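Local structure of 3-oxosteroid 1-dehydrogenase (Sterolibacterium denitrificans, 7P18) at residues A[319-324]-A[494-499]. The protein probably catalyses the FAD-dependent 1,2-dehydrogenation of 3-oxosteroids to 3-oxo-Delta(1)-steroids, passing the electrons on to an acceptor. Sequence-based numbering, arbitrary orientation.
With FAD (flavin-adenine dinucleotide), chain C.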
loop_
_atom_site.group_PDB
_atom_site.type_symbol
_atom_site.label_atom_id
_atom_site.label_comp_id
_atom_site.label_asym_id
_atom_site.label_seq_id
_atom_site.Cartn_x
_atom_site.Cartn_y
_atom_site.Cartn_z
ATOM N N TRP A 319 -14.687 -2.645 -4.558
ATOM C CA TRP A 319 -13.546 -1.691 -4.566
ATOM C C TRP A 319 -12.221 -2.406 -4.285
ATOM O O TRP A 319 -12.149 -3.298 -3.410
ATOM C CB TRP A 319 -13.789 -0.550 -3.557
ATOM C CG TRP A 319 -14.613 0.539 -4.164
ATOM C CD1 TRP A 319 -15.937 0.485 -4.444
ATOM C CD2 TRP A 319 -14.152 1.767 -4.731
ATOM N NE1 TRP A 319 -16.353 1.612 -5.072
ATOM C CE2 TRP A 319 -15.281 2.430 -5.252
ATOM C CE3 TRP A 319 -12.914 2.416 -4.780
ATOM C CZ2 TRP A 319 -15.214 3.679 -5.856
ATOM C CZ3 TRP A 319 -12.851 3.662 -5.363
ATOM C CH2 TRP A 319 -13.974 4.283 -5.890
ATOM N N ALA A 320 -11.163 -1.979 -4.971
ATOM C CA ALA A 320 -9.786 -2.385 -4.657
ATOM C C ALA A 320 -8.983 -1.112 -4.380
ATOM O O ALA A 320 -9.407 0.004 -4.800
ATOM C CB ALA A 320 -9.167 -3.215 -5.768
ATOM N N TRP A 321 -7.849 -1.295 -3.746
ATOM C CA TRP A 321 -6.863 -0.216 -3.579
ATOM C C TRP A 321 -6.111 -0.097 -4.918
ATOM O O TRP A 321 -5.006 -0.637 -5.030
ATOM C CB TRP A 321 -5.945 -0.491 -2.400
ATOM C CG TRP A 321 -6.576 -0.639 -1.038
ATOM C CD1 TRP A 321 -6.625 -1.770 -0.286
ATOM C CD2 TRP A 321 -7.023 0.415 -0.165
ATOM N NE1 TRP A 321 -7.118 -1.506 0.973
ATOM C CE2 TRP A 321 -7.417 -0.179 1.052
ATOM C CE3 TRP A 321 -7.214 1.777 -0.327
ATOM C CZ2 TRP A 321 -7.883 0.573 2.129
ATOM C CZ3 TRP A 321 -7.691 2.527 0.722
ATOM C CH2 TRP A 321 -8.024 1.925 1.935
ATOM N N TRP A 322 -6.724 0.546 -5.902
ATOM C CA TRP A 322 -6.165 0.584 -7.288
ATOM C C TRP A 322 -4.776 1.238 -7.258
ATOM O O TRP A 322 -4.510 2.170 -6.430
ATOM C CB TRP A 322 -7.069 1.310 -8.285
ATOM C CG TRP A 322 -8.501 0.893 -8.267
ATOM C CD1 TRP A 322 -9.570 1.658 -7.923
ATOM C CD2 TRP A 322 -9.026 -0.398 -8.663
ATOM N NE1 TRP A 322 -10.723 0.923 -8.061
ATOM C CE2 TRP A 322 -10.415 -0.347 -8.459
ATOM C CE3 TRP A 322 -8.456 -1.592 -9.108
ATOM C CZ2 TRP A 322 -11.251 -1.429 -8.751
ATOM C CZ3 TRP A 322 -9.277 -2.687 -9.328
ATOM C CH2 TRP A 322 -10.662 -2.590 -9.179
ATOM N N VAL A 323 -3.891 0.764 -8.129
ATOM C CA VAL A 323 -2.660 1.501 -8.527
ATOM C C VAL A 323 -2.416 1.201 -10.005
ATOM O O VAL A 323 -2.506 0.041 -10.412
ATOM C CB VAL A 323 -1.460 1.161 -7.626
ATOM C CG1 VAL A 323 -0.949 -0.269 -7.738
ATOM C CG2 VAL A 323 -0.305 2.133 -7.797
ATOM N N PRO A 324 -2.022 2.187 -10.838
ATOM C CA PRO A 324 -1.523 1.885 -12.181
ATOM C C PRO A 324 -0.285 1.008 -12.003
ATOM O O PRO A 324 0.539 1.308 -11.188
ATOM C CB PRO A 324 -1.188 3.254 -12.813
ATOM C CG PRO A 324 -1.077 4.200 -11.642
ATOM C CD PRO A 324 -2.012 3.632 -10.574
ATOM N N GLY A 494 -3.912 -2.001 -11.867
ATOM C CA GLY A 494 -3.348 -2.778 -10.764
ATOM C C GLY A 494 -3.990 -2.444 -9.418
ATOM O O GLY A 494 -4.951 -1.675 -9.373
ATOM N N ASP A 495 -3.464 -3.054 -8.374
ATOM C CA ASP A 495 -3.940 -2.896 -6.993
ATOM C C ASP A 495 -2.794 -3.220 -6.044
ATOM O O ASP A 495 -1.835 -3.893 -6.422
ATOM C CB ASP A 495 -5.161 -3.794 -6.730
ATOM C CG ASP A 495 -4.801 -5.266 -6.749
ATOM O OD1 ASP A 495 -4.105 -5.716 -5.813
ATOM O OD2 ASP A 495 -5.102 -5.897 -7.797
ATOM N N ILE A 496 -2.927 -2.742 -4.822
ATOM C CA ILE A 496 -2.103 -3.091 -3.658
ATOM C C ILE A 496 -2.954 -3.871 -2.652
ATOM O O ILE A 496 -2.564 -3.946 -1.480
ATOM C CB ILE A 496 -1.464 -1.797 -3.093
ATOM C CG1 ILE A 496 -2.489 -0.781 -2.574
ATOM C CG2 ILE A 496 -0.588 -1.183 -4.177
ATOM C CD1 ILE A 496 -1.866 0.528 -2.053
ATOM N N GLY A 497 -3.998 -4.535 -3.122
ATOM C CA GLY A 497 -4.940 -5.286 -2.263
ATOM C C GLY A 497 -6.368 -4.914 -2.592
ATOM O O GLY A 497 -6.583 -3.867 -3.187
ATOM N N THR A 498 -7.335 -5.746 -2.177
ATOM C CA THR A 498 -8.757 -5.395 -2.198
ATOM C C THR A 498 -9.081 -4.494 -0.988
ATOM O O THR A 498 -8.350 -4.518 0.026
ATOM C CB THR A 498 -9.584 -6.684 -2.303
ATOM O OG1 THR A 498 -9.040 -7.556 -1.311
ATOM C CG2 THR A 498 -9.444 -7.273 -3.690
ATOM N N LYS A 499 -10.130 -3.709 -1.109
ATOM C CA LYS A 499 -10.514 -2.623 -0.168
ATOM C C LYS A 499 -11.749 -3.001 0.657
ATOM O O LYS A 499 -11.942 -2.438 1.764
ATOM C CB LYS A 499 -10.822 -1.372 -0.997
ATOM C CG LYS A 499 -10.871 -0.046 -0.258
ATOM C CD LYS A 499 -11.335 1.117 -1.135
ATOM C CE LYS A 499 -10.796 2.474 -0.725
ATOM N NZ LYS A 499 -11.027 2.777 0.717
HETATM P PA FAD C . -0.883 -8.294 4.360
HETATM O O1A FAD C . 0.138 -7.288 4.751
HETATM O O2A FAD C . -0.745 -8.746 2.931
HETATM O O5B FAD C . -0.744 -9.518 5.356
HETATM C C5B FAD C . -1.651 -10.643 5.212
HETATM C C4B FAD C . -0.898 -11.893 5.553
HETATM O O4B FAD C . -1.850 -12.973 5.751
HETATM C C3B FAD C . 0.099 -12.387 4.484
HETATM O O3B FAD C . 1.376 -12.652 5.055
HETATM C C2B FAD C . -0.571 -13.646 3.927
HETATM O O2B FAD C . 0.353 -14.557 3.348
HETATM C C1B FAD C . -1.363 -14.138 5.139
HETATM N N9A FAD C . -2.475 -15.035 4.822
HETATM C C8A FAD C . -3.293 -15.041 3.728
HETATM N N7A FAD C . -4.136 -16.070 3.724
HETATM C C5A FAD C . -3.873 -16.740 4.913
HETATM C C6A FAD C . -4.429 -17.896 5.502
HETATM N N6A FAD C . -5.364 -18.661 4.925
HETATM N N1A FAD C . -3.928 -18.285 6.693
HETATM C C2A FAD C . -2.962 -17.549 7.250
HETATM N N3A FAD C . -2.310 -16.490 6.760
HETATM C C4A FAD C . -2.847 -16.118 5.584
HETATM N N1 FAD C . -0.397 1.061 2.334
HETATM C C2 FAD C . -0.185 2.048 3.235
HETATM O O2 FAD C . -1.084 2.399 4.021
HETATM N N3 FAD C . 0.999 2.660 3.339
HETATM C C4 FAD C . 1.979 2.537 2.376
HETATM O O4 FAD C . 3.076 3.041 2.591
HETATM C C4X FAD C . 1.799 1.536 1.383
HETATM N N5 FAD C . 2.733 1.356 0.463
HETATM C C5X FAD C . 2.555 0.327 -0.431
HETATM C C6 FAD C . 3.580 0.049 -1.365
HETATM C C7 FAD C . 3.521 -1.058 -2.201
HETATM C C7M FAD C . 4.644 -1.355 -3.173
HETATM C C8 FAD C . 2.441 -1.950 -2.074
HETATM C C8M FAD C . 2.362 -3.185 -2.954
HETATM C C9 FAD C . 1.395 -1.645 -1.226
HETATM C C9A FAD C . 1.445 -0.543 -0.351
HETATM N N10 FAD C . 0.406 -0.220 0.536
HETATM C C10 FAD C . 0.559 0.811 1.455
HETATM C "C1'" FAD C . -0.744 -1.116 0.702
HETATM C "C2'" FAD C . -0.496 -2.061 1.899
HETATM O "O2'" FAD C . 0.741 -2.766 1.795
HETATM C "C3'" FAD C . -1.636 -3.072 2.108
HETATM O "O3'" FAD C . -2.917 -2.480 1.878
HETATM C "C4'" FAD C . -1.551 -3.700 3.483
HETATM O "O4'" FAD C . -0.245 -4.237 3.638
HETATM C "C5'" FAD C . -2.588 -4.773 3.739
HETATM O "O5'" FAD C . -2.286 -5.319 5.037
HETATM P P FAD C . -3.011 -6.643 5.534
HETATM O O1P FAD C . -2.409 -6.864 6.855
HETATM O O2P FAD C . -4.458 -6.615 5.326
HETATM O O3P FAD C . -2.410 -7.787 4.530
#
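An antiparallel strand pair broken by a beta bulge brings Trp321 and Ile496 together beside the flavin, a worked example of how an irregularity in a sheet can shape a cofactor site. Strand 320-326 runs against strand 486-502; the register slips by one residue between the pairs Ala320-Thr498 and Trp322-Asp495, where strand 486-502 turns a corner at Ile496 and Gly497. Trp321, the centre of an inverse gamma turn, is held through both backbone polar atoms: its N donates to Gly497 O (2.9 Å) and its O accepts from Ile496 N (3.0 Å). Farther out, Lys499 N reaches Trp319 O, while Val323 N donates to Gly494 O. The corner itself is tied by an Asx turn, with the anti lone pair of Asp495 OD1 receiving Gly497 N; OD1 is also hydrogen-bonded to Ser293 OG, while OD2 forms a salt bridge with Arg280.

On the flavin side, Ile496 CG1 packs on Trp321 CB at 3.5 Å and CG2 on Val323 CG1 at 3.7 Å. With CG1 between the backbone N and the carbonyl carbon (chi1 63°) and CD1 extended beyond it (chi2 -178°), CD1 comes to 3.4 Å from FAD C1', where the ribityl chain leaves the isoalloxazine. Lys499, crossing the indole of Trp321 at about a right angle, places CG 3.7 Å from the centroid of its six-membered ring in a CH-pi contact over the face. The chain bends at chi4 (-52°), and NZ, 3.3 Å from Trp321 CZ3, donates hydrogen bonds to Gly533 O and Ala535 O. Aliphatic packing over the indole thus combines with hydrogen bonding of a buried amine to two carbonyl oxygens, which probably favours its charged form.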